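Local coordinates for reticulocyte-binding protein 2a (Plasmodium vivax, PDB 4Z8N), which probably binds a receptor on red blood cells, preferring reticulocytes, through this erythrocyte-binding domain during parasite invasion, at residues E50-S55 against S127-K132. Sequence-based numbering, arbitrary orientation.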
loop_
_atom_site.group_PDB
_atom_site.type_symbol
_atom_site.label_atom_id
_atom_site.label_comp_id
_atom_site.label_asym_id
_atom_site.label_seq_id
_atom_site.Cartn_x
_atom_site.Cartn_y
_atom_site.Cartn_z
ATOM N N GLU A 50 -11.276 -25.186 -6.891
ATOM C CA GLU A 50 -11.138 -25.529 -8.299
ATOM C C GLU A 50 -11.186 -24.282 -9.176
ATOM O O GLU A 50 -10.380 -24.126 -10.094
ATOM C CB GLU A 50 -12.232 -26.514 -8.716
ATOM C CG GLU A 50 -12.127 -26.997 -10.152
ATOM C CD GLU A 50 -13.226 -27.977 -10.517
ATOM O OE1 GLU A 50 -14.415 -27.604 -10.417
ATOM O OE2 GLU A 50 -12.904 -29.121 -10.903
ATOM N N ALA A 51 -12.133 -23.396 -8.887
ATOM C CA ALA A 51 -12.287 -22.158 -9.643
ATOM C C ALA A 51 -11.131 -21.195 -9.373
ATOM O O ALA A 51 -10.683 -20.481 -10.272
ATOM C CB ALA A 51 -13.615 -21.499 -9.311
ATOM N N TYR A 52 -10.655 -21.182 -8.131
ATOM C CA TYR A 52 -9.515 -20.358 -7.737
ATOM C C TYR A 52 -8.265 -20.743 -8.523
ATOM O O TYR A 52 -7.526 -19.878 -8.995
ATOM C CB TYR A 52 -9.254 -20.496 -6.233
ATOM C CG TYR A 52 -8.205 -19.553 -5.678
ATOM C CD1 TYR A 52 -6.853 -19.875 -5.727
ATOM C CD2 TYR A 52 -8.571 -18.348 -5.088
ATOM C CE1 TYR A 52 -5.894 -19.020 -5.215
ATOM C CE2 TYR A 52 -7.617 -17.485 -4.570
ATOM C CZ TYR A 52 -6.282 -17.827 -4.638
ATOM O OH TYR A 52 -5.329 -16.974 -4.128
ATOM N N ASN A 53 -8.035 -22.046 -8.655
ATOM C CA ASN A 53 -6.856 -22.550 -9.347
ATOM C C ASN A 53 -6.900 -22.241 -10.843
ATOM O O ASN A 53 -5.871 -21.979 -11.464
ATOM C CB ASN A 53 -6.716 -24.058 -9.120
ATOM C CG ASN A 53 -5.296 -24.555 -9.330
ATOM O OD1 ASN A 53 -4.564 -24.052 -10.182
ATOM N ND2 ASN A 53 -4.900 -25.551 -8.546
ATOM N N GLN A 54 -8.098 -22.265 -11.417
ATOM C CA GLN A 54 -8.254 -22.030 -12.848
ATOM C C GLN A 54 -8.166 -20.547 -13.212
ATOM O O GLN A 54 -7.672 -20.195 -14.283
ATOM C CB GLN A 54 -9.585 -22.603 -13.341
ATOM C CG GLN A 54 -9.788 -22.467 -14.843
ATOM C CD GLN A 54 -11.112 -23.035 -15.315
ATOM O OE1 GLN A 54 -12.179 -22.604 -14.873
ATOM N NE2 GLN A 54 -11.051 -24.003 -16.222
ATOM N N SER A 55 -8.638 -19.681 -12.320
ATOM C CA SER A 55 -8.751 -18.257 -12.634
ATOM C C SER A 55 -7.733 -17.379 -11.909
ATOM O O SER A 55 -6.998 -16.616 -12.538
ATOM C CB SER A 55 -10.163 -17.763 -12.310
ATOM O OG SER A 55 -11.134 -18.432 -13.093
ATOM N N SER A 127 -13.033 -8.926 -11.373
ATOM C CA SER A 127 -14.460 -8.664 -11.265
ATOM C C SER A 127 -15.262 -9.864 -11.762
ATOM O O SER A 127 -16.278 -10.232 -11.170
ATOM C CB SER A 127 -14.832 -7.407 -12.054
ATOM O OG SER A 127 -16.217 -7.132 -11.945
ATOM N N LYS A 128 -14.790 -10.474 -12.844
ATOM C CA LYS A 128 -15.445 -11.643 -13.424
ATOM C C LYS A 128 -15.414 -12.834 -12.471
ATOM O O LYS A 128 -16.407 -13.547 -12.329
ATOM C CB LYS A 128 -14.788 -12.017 -14.754
ATOM C CG LYS A 128 -15.326 -11.246 -15.949
ATOM C CD LYS A 128 -14.365 -11.313 -17.125
ATOM C CE LYS A 128 -14.243 -9.961 -17.811
ATOM N NZ LYS A 128 -12.851 -9.695 -18.275
ATOM N N PHE A 129 -14.276 -13.048 -11.819
ATOM C CA PHE A 129 -14.156 -14.135 -10.852
ATOM C C PHE A 129 -14.993 -13.861 -9.607
ATOM O O PHE A 129 -15.556 -14.785 -9.016
ATOM C CB PHE A 129 -12.697 -14.361 -10.455
ATOM C CG PHE A 129 -12.508 -15.473 -9.459
ATOM C CD1 PHE A 129 -12.548 -16.799 -9.866
ATOM C CD2 PHE A 129 -12.292 -15.195 -8.117
ATOM C CE1 PHE A 129 -12.376 -17.827 -8.954
ATOM C CE2 PHE A 129 -12.121 -16.220 -7.199
ATOM C CZ PHE A 129 -12.162 -17.536 -7.619
ATOM N N ASN A 130 -15.072 -12.593 -9.214
ATOM C CA ASN A 130 -15.872 -12.197 -8.061
ATOM C C ASN A 130 -17.348 -12.522 -8.258
ATOM O O ASN A 130 -18.024 -12.955 -7.326
ATOM C CB ASN A 130 -15.703 -10.704 -7.775
ATOM C CG ASN A 130 -16.431 -10.266 -6.518
ATOM O OD1 ASN A 130 -16.064 -10.658 -5.409
ATOM N ND2 ASN A 130 -17.463 -9.448 -6.682
ATOM N N GLU A 131 -17.844 -12.315 -9.475
ATOM C CA GLU A 131 -19.226 -12.649 -9.793
ATOM C C GLU A 131 -19.409 -14.164 -9.768
ATOM O O GLU A 131 -20.472 -14.667 -9.403
ATOM C CB GLU A 131 -19.632 -12.079 -11.158
ATOM C CG GLU A 131 -21.066 -12.410 -11.564
ATOM C CD GLU A 131 -21.627 -11.464 -12.615
ATOM O OE1 GLU A 131 -21.448 -11.741 -13.819
ATOM O OE2 GLU A 131 -22.251 -10.448 -12.239
ATOM N N LYS A 132 -18.357 -14.883 -10.141
ATOM C CA LYS A 132 -18.396 -16.339 -10.169
ATOM C C LYS A 132 -18.502 -16.906 -8.756
ATOM O O LYS A 132 -19.102 -17.959 -8.549
ATOM C CB LYS A 132 -17.156 -16.894 -10.877
ATOM C CG LYS A 132 -17.249 -18.368 -11.231
ATOM C CD LYS A 132 -16.199 -18.756 -12.262
ATOM C CE LYS A 132 -16.451 -20.156 -12.800
ATOM N NZ LYS A 132 -15.594 -20.464 -13.978
#
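With CG anti to the backbone N (chi1 -180°), the Phe129 ring extends from helix 119-136 toward Ala51 and Ser55. In Ser55 the OG lies anti to the carbonyl carbon, beside the backbone N (chi1 -62°), and it is CB that comes closest to the ring. The segments are an antiparallel helix pair of the alpha-helical erythrocyte-binding domain, which belongs to the Rh5 coiled-coil family. The short segments run at 168° to each other, with their axes 11.2 Å apart at closest approach. The gap is bridged mainly by the one aromatic side chain, which enters between the small residues Ala51 and Ser55, one helical turn apart. CD1 of Phe129 rests 3.5 Å from CB of Ser55. CE1 of Phe129 sits 3.9 Å from CB of Ala51. The far end of the ring reaches the backbone, where CZ of Phe129 is 3.9 Å from CA of Tyr52. Phe129 and Ala51 are both buried.

Beyond the two segments, Phe31 of helix 26-37 meets the Phe129 ring edge-to-face, and Val56 also touches it. Tyr52 starts away from helix 119-136 and packs on Phe31, while its ring makes a cation-pi contact with Lys35. Helix 26-37 thus packs against this side of the pair.

The solvent-exposed margin is polar. The extended chains of Gln54 and Lys132 cross there at about a right angle, and OE1 of Gln54 stays 4.1 Å from NZ of Lys132, a loose approach. Ala51 O already accepts the helical bond from Ser55 N, and CE1 of Phe129 lies 3.4 Å from that same oxygen.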